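Long-range contacts in disulfide bond protein A (Staphylococcus aureus, PDB 3BCI), which is a thioredoxin-family thiol:disulfide oxidoreductase with a redox-active disulfide that probably introduces disulfide bonds into other proteins during oxidative folding: residues 57-67 / 93-103; 66-75 / 118-126. All blocks are in the same frame, centred on the assembly; numbering follows the deposited sequence.

Contact 1: 57-67 / 93-103; sequences LGKDSIVGSRA and ENKEWLTKELL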
loop_
_atom_site.group_PDB
_atom_site.type_symbol
_atom_site.label_atom_id
_atom_site.label_comp_id
_atom_site.label_asym_id
_atom_site.label_seq_id
_atom_site.Cartn_x
_atom_site.Cartn_y
_atom_site.Cartn_z
ATOM N N LEU A 57 -3.166 1.774 -13.343
ATOM C CA LEU A 57 -3.883 2.967 -13.776
ATOM C C LEU A 57 -3.035 4.106 -14.346
ATOM O O LEU A 57 -3.366 5.279 -14.173
ATOM C CB LEU A 57 -4.743 3.480 -12.618
ATOM C CG LEU A 57 -5.875 2.511 -12.247
ATOM C CD1 LEU A 57 -6.604 2.998 -11.003
ATOM C CD2 LEU A 57 -6.846 2.394 -13.428
ATOM N N GLY A 58 -1.955 3.767 -15.040
ATOM C CA GLY A 58 -1.114 4.803 -15.616
ATOM C C GLY A 58 0.362 4.566 -15.367
ATOM O O GLY A 58 0.733 3.839 -14.448
ATOM N N LYS A 59 1.209 5.195 -16.176
ATOM C CA LYS A 59 2.652 5.028 -16.049
ATOM C C LYS A 59 3.208 5.540 -14.728
ATOM O O LYS A 59 4.309 5.168 -14.337
ATOM C CB LYS A 59 3.371 5.717 -17.215
ATOM C CG LYS A 59 2.983 7.167 -17.403
ATOM C CD LYS A 59 3.669 7.807 -18.611
ATOM C CE LYS A 59 5.096 8.262 -18.312
ATOM N NZ LYS A 59 6.103 7.165 -18.352
ATOM N N ASP A 60 2.451 6.386 -14.037
ATOM C CA ASP A 60 2.904 6.918 -12.760
ATOM C C ASP A 60 2.525 6.006 -11.590
ATOM O O ASP A 60 3.023 6.180 -10.480
ATOM C CB ASP A 60 2.337 8.325 -12.547
ATOM C CG ASP A 60 0.823 8.360 -12.573
ATOM O OD1 ASP A 60 0.220 7.778 -13.504
ATOM O OD2 ASP A 60 0.234 8.985 -11.667
ATOM N N SER A 61 1.650 5.035 -11.842
ATOM C CA SER A 61 1.221 4.099 -10.802
ATOM C C SER A 61 2.401 3.337 -10.224
ATOM O O SER A 61 2.535 3.210 -9.010
ATOM C CB SER A 61 0.211 3.084 -11.357
ATOM O OG SER A 61 -1.110 3.596 -11.337
ATOM N N ILE A 62 3.258 2.833 -11.104
ATOM C CA ILE A 62 4.425 2.063 -10.693
ATOM C C ILE A 62 5.421 2.924 -9.920
ATOM O O ILE A 62 6.126 2.428 -9.037
ATOM C CB ILE A 62 5.130 1.433 -11.926
ATOM C CG1 ILE A 62 6.140 0.376 -11.478
ATOM C CG2 ILE A 62 5.825 2.518 -12.746
ATOM C CD1 ILE A 62 5.500 -0.843 -10.814
ATOM N N VAL A 63 5.483 4.211 -10.251
ATOM C CA VAL A 63 6.404 5.111 -9.568
ATOM C C VAL A 63 5.931 5.273 -8.130
ATOM O O VAL A 63 6.730 5.233 -7.193
ATOM C CB VAL A 63 6.463 6.503 -10.248
ATOM C CG1 VAL A 63 7.443 7.397 -9.507
ATOM C CG2 VAL A 63 6.900 6.361 -11.704
ATOM N N GLY A 64 4.624 5.455 -7.963
ATOM C CA GLY A 64 4.064 5.598 -6.633
ATOM C C GLY A 64 4.301 4.324 -5.839
ATOM O O GLY A 64 4.593 4.371 -4.640
ATOM N N SER A 65 4.189 3.184 -6.514
ATOM C CA SER A 65 4.395 1.891 -5.871
ATOM C C SER A 65 5.833 1.742 -5.391
ATOM O O SER A 65 6.070 1.228 -4.304
ATOM C CB SER A 65 4.058 0.750 -6.833
ATOM O OG SER A 65 4.215 -0.505 -6.189
ATOM N N ARG A 66 6.794 2.177 -6.204
ATOM C CA ARG A 66 8.203 2.102 -5.811
ATOM C C ARG A 66 8.467 2.930 -4.545
ATOM O O ARG A 66 9.091 2.453 -3.603
ATOM C CB ARG A 66 9.103 2.622 -6.936
ATOM C CG ARG A 66 9.120 1.754 -8.181
ATOM C CD ARG A 66 9.760 2.501 -9.341
ATOM N NE ARG A 66 9.671 1.748 -10.586
ATOM C CZ ARG A 66 9.680 2.306 -11.791
ATOM N NH1 ARG A 66 9.773 3.623 -11.915
ATOM N NH2 ARG A 66 9.593 1.547 -12.872
ATOM N N ALA A 67 7.997 4.174 -4.532
ATOM C CA ALA A 67 8.198 5.043 -3.376
ATOM C C ALA A 67 7.563 4.405 -2.149
ATOM O O ALA A 67 8.139 4.423 -1.058
ATOM C CB ALA A 67 7.585 6.419 -3.631
ATOM N N GLU A 93 -7.840 9.772 -11.859
ATOM C CA GLU A 93 -7.007 8.651 -12.272
ATOM C C GLU A 93 -6.460 8.790 -13.690
ATOM O O GLU A 93 -5.571 8.039 -14.089
ATOM C CB GLU A 93 -7.790 7.349 -12.147
ATOM C CG GLU A 93 -8.877 7.176 -13.181
ATOM C CD GLU A 93 -9.795 6.038 -12.835
ATOM O OE1 GLU A 93 -10.736 6.258 -12.050
ATOM O OE2 GLU A 93 -9.561 4.922 -13.332
ATOM N N ASN A 94 -6.988 9.742 -14.452
ATOM C CA ASN A 94 -6.510 9.949 -15.815
ATOM C C ASN A 94 -5.302 10.876 -15.827
ATOM O O ASN A 94 -4.649 11.050 -16.855
ATOM C CB ASN A 94 -7.623 10.499 -16.707
ATOM C CG ASN A 94 -8.699 9.467 -16.986
ATOM O OD1 ASN A 94 -8.404 8.342 -17.404
ATOM N ND2 ASN A 94 -9.953 9.842 -16.758
ATOM N N LYS A 95 -5.009 11.463 -14.672
ATOM C CA LYS A 95 -3.863 12.350 -14.522
ATOM C C LYS A 95 -2.696 11.539 -13.972
ATOM O O LYS A 95 -2.895 10.617 -13.178
ATOM C CB LYS A 95 -4.162 13.465 -13.520
ATOM C CG LYS A 95 -5.177 14.503 -13.950
ATOM C CD LYS A 95 -5.454 15.448 -12.786
ATOM C CE LYS A 95 -6.342 16.612 -13.187
ATOM N NZ LYS A 95 -5.642 17.552 -14.105
ATOM N N GLU A 96 -1.482 11.876 -14.393
ATOM C CA GLU A 96 -0.300 11.194 -13.884
ATOM C C GLU A 96 0.151 12.036 -12.693
ATOM O O GLU A 96 1.222 12.639 -12.713
ATOM C CB GLU A 96 0.802 11.147 -14.945
ATOM C CG GLU A 96 0.347 10.609 -16.290
ATOM C CD GLU A 96 1.495 10.422 -17.263
ATOM O OE1 GLU A 96 2.527 11.109 -17.108
ATOM O OE2 GLU A 96 1.361 9.594 -18.189
ATOM N N TRP A 97 -0.687 12.075 -11.660
ATOM C CA TRP A 97 -0.406 12.864 -10.471
ATOM C C TRP A 97 0.669 12.304 -9.540
ATOM O O TRP A 97 1.172 13.028 -8.680
ATOM C CB TRP A 97 -1.695 13.096 -9.673
ATOM C CG TRP A 97 -2.343 11.841 -9.151
ATOM C CD1 TRP A 97 -3.188 11.007 -9.827
ATOM C CD2 TRP A 97 -2.202 11.288 -7.836
ATOM N NE1 TRP A 97 -3.584 9.970 -9.012
ATOM C CE2 TRP A 97 -2.992 10.118 -7.786
ATOM C CE3 TRP A 97 -1.482 11.668 -6.695
ATOM C CZ2 TRP A 97 -3.085 9.322 -6.634
ATOM C CZ3 TRP A 97 -1.573 10.879 -5.551
ATOM C CH2 TRP A 97 -2.370 9.718 -5.532
ATOM N N LEU A 98 1.020 11.028 -9.697
ATOM C CA LEU A 98 2.051 10.430 -8.848
ATOM C C LEU A 98 3.442 10.770 -9.377
ATOM O O LEU A 98 4.195 9.899 -9.803
ATOM C CB LEU A 98 1.873 8.908 -8.762
ATOM C CG LEU A 98 0.693 8.436 -7.906
ATOM C CD1 LEU A 98 0.416 6.963 -8.160
ATOM C CD2 LEU A 98 1.009 8.685 -6.431
ATOM N N THR A 99 3.772 12.055 -9.331
ATOM C CA THR A 99 5.061 12.549 -9.795
ATOM C C THR A 99 6.113 12.393 -8.698
ATOM O O THR A 99 5.782 12.223 -7.528
ATOM C CB THR A 99 4.967 14.036 -10.162
ATOM O OG1 THR A 99 4.669 14.796 -8.983
ATOM C CG2 THR A 99 3.853 14.267 -11.190
ATOM N N LYS A 100 7.382 12.452 -9.080
ATOM C CA LYS A 100 8.455 12.331 -8.104
ATOM C C LYS A 100 8.433 13.535 -7.166
ATOM O O LYS A 100 8.826 13.439 -6.002
ATOM C CB LYS A 100 9.798 12.225 -8.817
ATOM C CG LYS A 100 9.929 10.958 -9.646
ATOM C CD LYS A 100 11.300 10.840 -10.285
ATOM C CE LYS A 100 11.385 9.585 -11.139
ATOM N NZ LYS A 100 12.684 9.495 -11.857
ATOM N N GLU A 101 7.961 14.667 -7.678
ATOM C CA GLU A 101 7.869 15.878 -6.876
ATOM C C GLU A 101 6.883 15.647 -5.739
ATOM O O GLU A 101 7.187 15.908 -4.578
ATOM C CB GLU A 101 7.380 17.059 -7.723
ATOM C CG GLU A 101 7.394 18.393 -6.970
ATOM C CD GLU A 101 6.619 19.491 -7.680
ATOM O OE1 GLU A 101 6.504 19.438 -8.921
ATOM O OE2 GLU A 101 6.135 20.418 -6.995
ATOM N N LEU A 102 5.694 15.157 -6.080
ATOM C CA LEU A 102 4.670 14.900 -5.073
ATOM C C LEU A 102 5.095 13.786 -4.124
ATOM O O LEU A 102 4.893 13.882 -2.913
ATOM C CB LEU A 102 3.336 14.539 -5.739
ATOM C CG LEU A 102 2.177 14.214 -4.789
ATOM C CD1 LEU A 102 0.852 14.572 -5.442
ATOM C CD2 LEU A 102 2.215 12.734 -4.407
ATOM N N LEU A 103 5.681 12.725 -4.667
ATOM C CA LEU A 103 6.119 11.622 -3.817
ATOM C C LEU A 103 7.224 12.066 -2.853
ATOM O O LEU A 103 7.189 11.731 -1.669
ATOM C CB LEU A 103 6.577 10.444 -4.684
ATOM C CG LEU A 103 5.402 9.780 -5.419
ATOM C CD1 LEU A 103 5.917 8.840 -6.492
ATOM C CD2 LEU A 103 4.528 9.032 -4.418
#
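Asp60 meets the 93-103 segment through its carboxylate, which lies against CA and CB of Glu96 and accepts a bond from Leu98. Leu98 N donates to Asp60 OD2 over 2.9 Å at 160°, on the anti lone pair, away from OD1. A chi1 of 59° sets CG between the backbone N and the carbonyl carbon and turns the group toward this loop. The other oxygen, OD1, forms a salt bridge with Lys22, whose NZ is also bonded by the carbonyl oxygens of Leu57, Glu93 and Lys95, so one lysine gathers both segments around a buried carboxylate. In the thioredoxin fold of the DsbA subfamily this junction belongs to the inserted helical domain, close to the CxxC motif of Cys23 and Cys26, which the side chain of Leu57 touches. The side chain of Leu98 packs along the backbone at the start of helix 61-74, with Leu98 CD1 4.0 Å from Ser61 CA. Gly64, lacking a side chain, leaves room for Leu98 CD1; Leu103 CD1 packs 3.7 Å from both Gly64 CA and Val63 CG1. At the outer margin Lys59 NZ stays 5.3 Å from Glu96 OE2, the charged ends not in contact.

Contact 2: 66-75 / 118-126; sequences RASHAVLMYA and NKIIKDYKT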
loop_
_atom_site.group_PDB
_atom_site.type_symbol
_atom_site.label_atom_id
_atom_site.label_comp_id
_atom_site.label_asym_id
_atom_site.label_seq_id
_atom_site.Cartn_x
_atom_site.Cartn_y
_atom_site.Cartn_z
ATOM N N ARG A 66 6.794 2.177 -6.204
ATOM C CA ARG A 66 8.203 2.102 -5.811
ATOM C C ARG A 66 8.467 2.930 -4.545
ATOM O O ARG A 66 9.091 2.453 -3.603
ATOM C CB ARG A 66 9.103 2.622 -6.936
ATOM C CG ARG A 66 9.120 1.754 -8.181
ATOM C CD ARG A 66 9.760 2.501 -9.341
ATOM N NE ARG A 66 9.671 1.748 -10.586
ATOM C CZ ARG A 66 9.680 2.306 -11.791
ATOM N NH1 ARG A 66 9.773 3.623 -11.915
ATOM N NH2 ARG A 66 9.593 1.547 -12.872
ATOM N N ALA A 67 7.997 4.174 -4.532
ATOM C CA ALA A 67 8.198 5.043 -3.376
ATOM C C ALA A 67 7.563 4.405 -2.149
ATOM O O ALA A 67 8.139 4.423 -1.058
ATOM C CB ALA A 67 7.585 6.419 -3.631
ATOM N N SER A 68 6.375 3.836 -2.340
ATOM C CA SER A 68 5.647 3.177 -1.261
ATOM C C SER A 68 6.467 2.022 -0.688
ATOM O O SER A 68 6.599 1.886 0.532
ATOM C CB SER A 68 4.303 2.657 -1.786
ATOM O OG SER A 68 3.554 2.028 -0.760
ATOM N N HIS A 69 7.017 1.190 -1.571
ATOM C CA HIS A 69 7.828 0.056 -1.134
ATOM C C HIS A 69 9.131 0.506 -0.474
ATOM O O HIS A 69 9.638 -0.162 0.429
ATOM C CB HIS A 69 8.120 -0.877 -2.313
ATOM C CG HIS A 69 7.033 -1.875 -2.566
ATOM N ND1 HIS A 69 6.816 -2.960 -1.744
ATOM C CD2 HIS A 69 6.070 -1.925 -3.518
ATOM C CE1 HIS A 69 5.767 -3.637 -2.177
ATOM N NE2 HIS A 69 5.295 -3.029 -3.252
ATOM N N ALA A 70 9.672 1.636 -0.918
ATOM C CA ALA A 70 10.902 2.155 -0.323
ATOM C C ALA A 70 10.600 2.559 1.123
ATOM O O ALA A 70 11.364 2.248 2.038
ATOM C CB ALA A 70 11.419 3.362 -1.124
ATOM N N VAL A 71 9.478 3.245 1.325
ATOM C CA VAL A 71 9.078 3.662 2.666
ATOM C C VAL A 71 8.888 2.447 3.572
ATOM O O VAL A 71 9.357 2.429 4.713
ATOM C CB VAL A 71 7.754 4.472 2.633
ATOM C CG1 VAL A 71 7.246 4.720 4.054
ATOM C CG2 VAL A 71 7.978 5.799 1.920
ATOM N N LEU A 72 8.200 1.432 3.060
ATOM C CA LEU A 72 7.946 0.220 3.824
ATOM C C LEU A 72 9.231 -0.465 4.300
ATOM O O LEU A 72 9.349 -0.844 5.467
ATOM C CB LEU A 72 7.128 -0.768 2.980
ATOM C CG LEU A 72 6.964 -2.172 3.572
ATOM C CD1 LEU A 72 6.206 -2.080 4.894
ATOM C CD2 LEU A 72 6.225 -3.076 2.584
ATOM N N MET A 73 10.199 -0.620 3.404
ATOM C CA MET A 73 11.437 -1.300 3.773
ATOM C C MET A 73 12.407 -0.514 4.644
ATOM O O MET A 73 13.151 -1.112 5.412
ATOM C CB MET A 73 12.171 -1.791 2.521
ATOM C CG MET A 73 12.559 -0.703 1.550
ATOM S SD MET A 73 13.453 -1.374 0.123
ATOM C CE MET A 73 12.237 -2.507 -0.514
ATOM N N TYR A 74 12.402 0.814 4.535
ATOM C CA TYR A 74 13.318 1.638 5.321
ATOM C C TYR A 74 12.692 2.362 6.512
ATOM O O TYR A 74 13.397 2.794 7.423
ATOM C CB TYR A 74 14.007 2.659 4.416
ATOM C CG TYR A 74 14.876 2.029 3.356
ATOM C CD1 TYR A 74 15.865 1.111 3.700
ATOM C CD2 TYR A 74 14.719 2.356 2.010
ATOM C CE1 TYR A 74 16.680 0.533 2.734
ATOM C CE2 TYR A 74 15.530 1.785 1.032
ATOM C CZ TYR A 74 16.510 0.874 1.404
ATOM O OH TYR A 74 17.327 0.316 0.449
ATOM N N ALA A 75 11.372 2.501 6.501
ATOM C CA ALA A 75 10.674 3.162 7.594
ATOM C C ALA A 75 9.327 2.486 7.801
ATOM O O ALA A 75 8.273 3.118 7.682
ATOM C CB ALA A 75 10.486 4.654 7.281
ATOM N N ASN A 118 16.630 10.626 2.741
ATOM C CA ASN A 118 17.432 10.623 1.517
ATOM C C ASN A 118 17.569 9.220 0.948
ATOM O O ASN A 118 17.539 9.028 -0.267
ATOM C CB ASN A 118 18.838 11.191 1.771
ATOM C CG ASN A 118 18.818 12.665 2.109
ATOM O OD1 ASN A 118 17.886 13.377 1.746
ATOM N ND2 ASN A 118 19.855 13.136 2.792
ATOM N N LYS A 119 17.726 8.244 1.836
ATOM C CA LYS A 119 17.881 6.845 1.437
ATOM C C LYS A 119 16.648 6.319 0.698
ATOM O O LYS A 119 16.761 5.613 -0.304
ATOM C CB LYS A 119 18.158 5.995 2.679
ATOM C CG LYS A 119 18.320 4.509 2.423
ATOM C CD LYS A 119 18.737 3.790 3.702
ATOM C CE LYS A 119 17.735 4.021 4.830
ATOM N NZ LYS A 119 18.186 3.402 6.107
ATOM N N ILE A 120 15.468 6.671 1.198
ATOM C CA ILE A 120 14.210 6.249 0.589
ATOM C C ILE A 120 14.017 6.889 -0.783
ATOM O O ILE A 120 13.670 6.211 -1.754
ATOM C CB ILE A 120 13.020 6.636 1.494
ATOM C CG1 ILE A 120 13.041 5.775 2.762
ATOM C CG2 ILE A 120 11.700 6.499 0.730
ATOM C CD1 ILE A 120 12.063 6.233 3.838
ATOM N N ILE A 121 14.249 8.197 -0.847
ATOM C CA ILE A 121 14.098 8.970 -2.075
ATOM C C ILE A 121 15.019 8.462 -3.181
ATOM O O ILE A 121 14.607 8.338 -4.332
ATOM C CB ILE A 121 14.366 10.474 -1.791
ATOM C CG1 ILE A 121 13.268 11.019 -0.874
ATOM C CG2 ILE A 121 14.398 11.271 -3.074
ATOM C CD1 ILE A 121 13.430 12.493 -0.509
ATOM N N LYS A 122 16.260 8.148 -2.833
ATOM C CA LYS A 122 17.199 7.650 -3.831
ATOM C C LYS A 122 16.876 6.210 -4.249
ATOM O O LYS A 122 17.006 5.848 -5.416
ATOM C CB LYS A 122 18.628 7.739 -3.283
ATOM C CG LYS A 122 19.723 7.341 -4.275
ATOM C CD LYS A 122 20.053 5.864 -4.196
ATOM C CE LYS A 122 21.265 5.530 -5.049
ATOM N NZ LYS A 122 21.652 4.099 -4.931
ATOM N N ASP A 123 16.434 5.391 -3.300
ATOM C CA ASP A 123 16.132 3.998 -3.605
ATOM C C ASP A 123 15.000 3.797 -4.615
ATOM O O ASP A 123 15.153 3.032 -5.563
ATOM C CB ASP A 123 15.824 3.232 -2.310
ATOM C CG ASP A 123 15.862 1.716 -2.500
ATOM O OD1 ASP A 123 14.909 1.144 -3.072
ATOM O OD2 ASP A 123 16.859 1.094 -2.079
ATOM N N TYR A 124 13.876 4.489 -4.438
ATOM C CA TYR A 124 12.757 4.310 -5.360
ATOM C C TYR A 124 12.996 4.895 -6.748
ATOM O O TYR A 124 12.259 4.592 -7.683
ATOM C CB TYR A 124 11.456 4.864 -4.747
ATOM C CG TYR A 124 11.085 6.298 -5.081
ATOM C CD1 TYR A 124 10.370 6.603 -6.239
ATOM C CD2 TYR A 124 11.401 7.343 -4.210
ATOM C CE1 TYR A 124 9.972 7.917 -6.520
ATOM C CE2 TYR A 124 11.010 8.659 -4.479
ATOM C CZ TYR A 124 10.296 8.940 -5.633
ATOM O OH TYR A 124 9.901 10.236 -5.897
ATOM N N LYS A 125 14.036 5.712 -6.887
ATOM C CA LYS A 125 14.357 6.317 -8.177
ATOM C C LYS A 125 15.498 5.590 -8.885
ATOM O O LYS A 125 15.843 5.921 -10.016
ATOM C CB LYS A 125 14.749 7.784 -7.996
ATOM C CG LYS A 125 13.683 8.652 -7.341
ATOM C CD LYS A 125 14.155 10.092 -7.222
ATOM C CE LYS A 125 13.102 10.961 -6.566
ATOM N NZ LYS A 125 13.555 12.366 -6.425
ATOM N N THR A 126 16.085 4.602 -8.218
ATOM C CA THR A 126 17.203 3.859 -8.795
ATOM C C THR A 126 16.767 2.556 -9.460
ATOM O O THR A 126 16.230 1.663 -8.811
ATOM C CB THR A 126 18.253 3.534 -7.720
ATOM O OG1 THR A 126 18.686 4.750 -7.096
ATOM C CG2 THR A 126 19.458 2.834 -8.344
HETATM O O HOH W 1 10.967 5.493 -9.971
HETATM O O HOH W 2 16.019 2.180 7.620
#
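Tyr74 and Tyr124 present their rings to the opposing helix in different ways. Over the Tyr74 ring runs the chain of Lys119, with CG 4.0 Å from the centroid and almost straight above it in a CH-pi contact; Met73 CG lies against the opposite face, displaced toward the rim. At the edge stands Asp123, its carboxylate plane 73° from the ring, and Tyr74 OH donates to Asp123 OD2 over 2.7 Å, from above the carboxylate plane. The second oxygen, OD1, is bonded to Ser131. The Tyr124 ring is sandwiched between Ala67 CB, 3.8 Å from its centroid, and Lys125 CG, with Arg66 CB and Ile120 O at its edge; its hydroxyl bonds to Asp104. A chi1 of 93°, well away from a staggered value, lays this ring over Ala67. Between the tyrosines, Ile120 packs CG2 against Ala70 CB at 3.7 Å, while CG1 reaches Tyr74 CB. Small residues at 67 and 70 allow the axes of 66-74 and 118-125 to approach to 8.4 Å, with their N-to-C directions 139° apart. Two waters span the outer margins, one joining Arg66 NH1 to Tyr124 O, the other Tyr74 O to Lys119 NZ. Helix 114-125 packs on helix 61-74 in a roughly antiparallel, strongly inclined fashion, with helix 100-108 against Ile120 and Tyr124, helix 130-144 against Arg66, Ala70 and His69, and Phe82 of helix 79-88 against Val71.

Overall arrangement
From the N terminus, the chain lays down strand 14-19, the CxxC helix 24-42 and strand 48-53 before entering helix 61-74, the element both contacts use. Contact 1 closes a loop of 25 residues including helix 79-88, bringing the approach to helix 100-108 back to the start of helix 61-74. Contact 2 closes a longer loop of 42 residues and returns helix 114-125 to the later turns of the same helix. The contacts cross rather than nest, and both use Arg66 and Ala67. Tyr124 joins them, touching Val63, Lys100 and Leu103 of contact 1. They tie helix 61-74 to the approach and start of helix 100-108 and to helix 114-125, before the chain regains the sheet at strand 152-155.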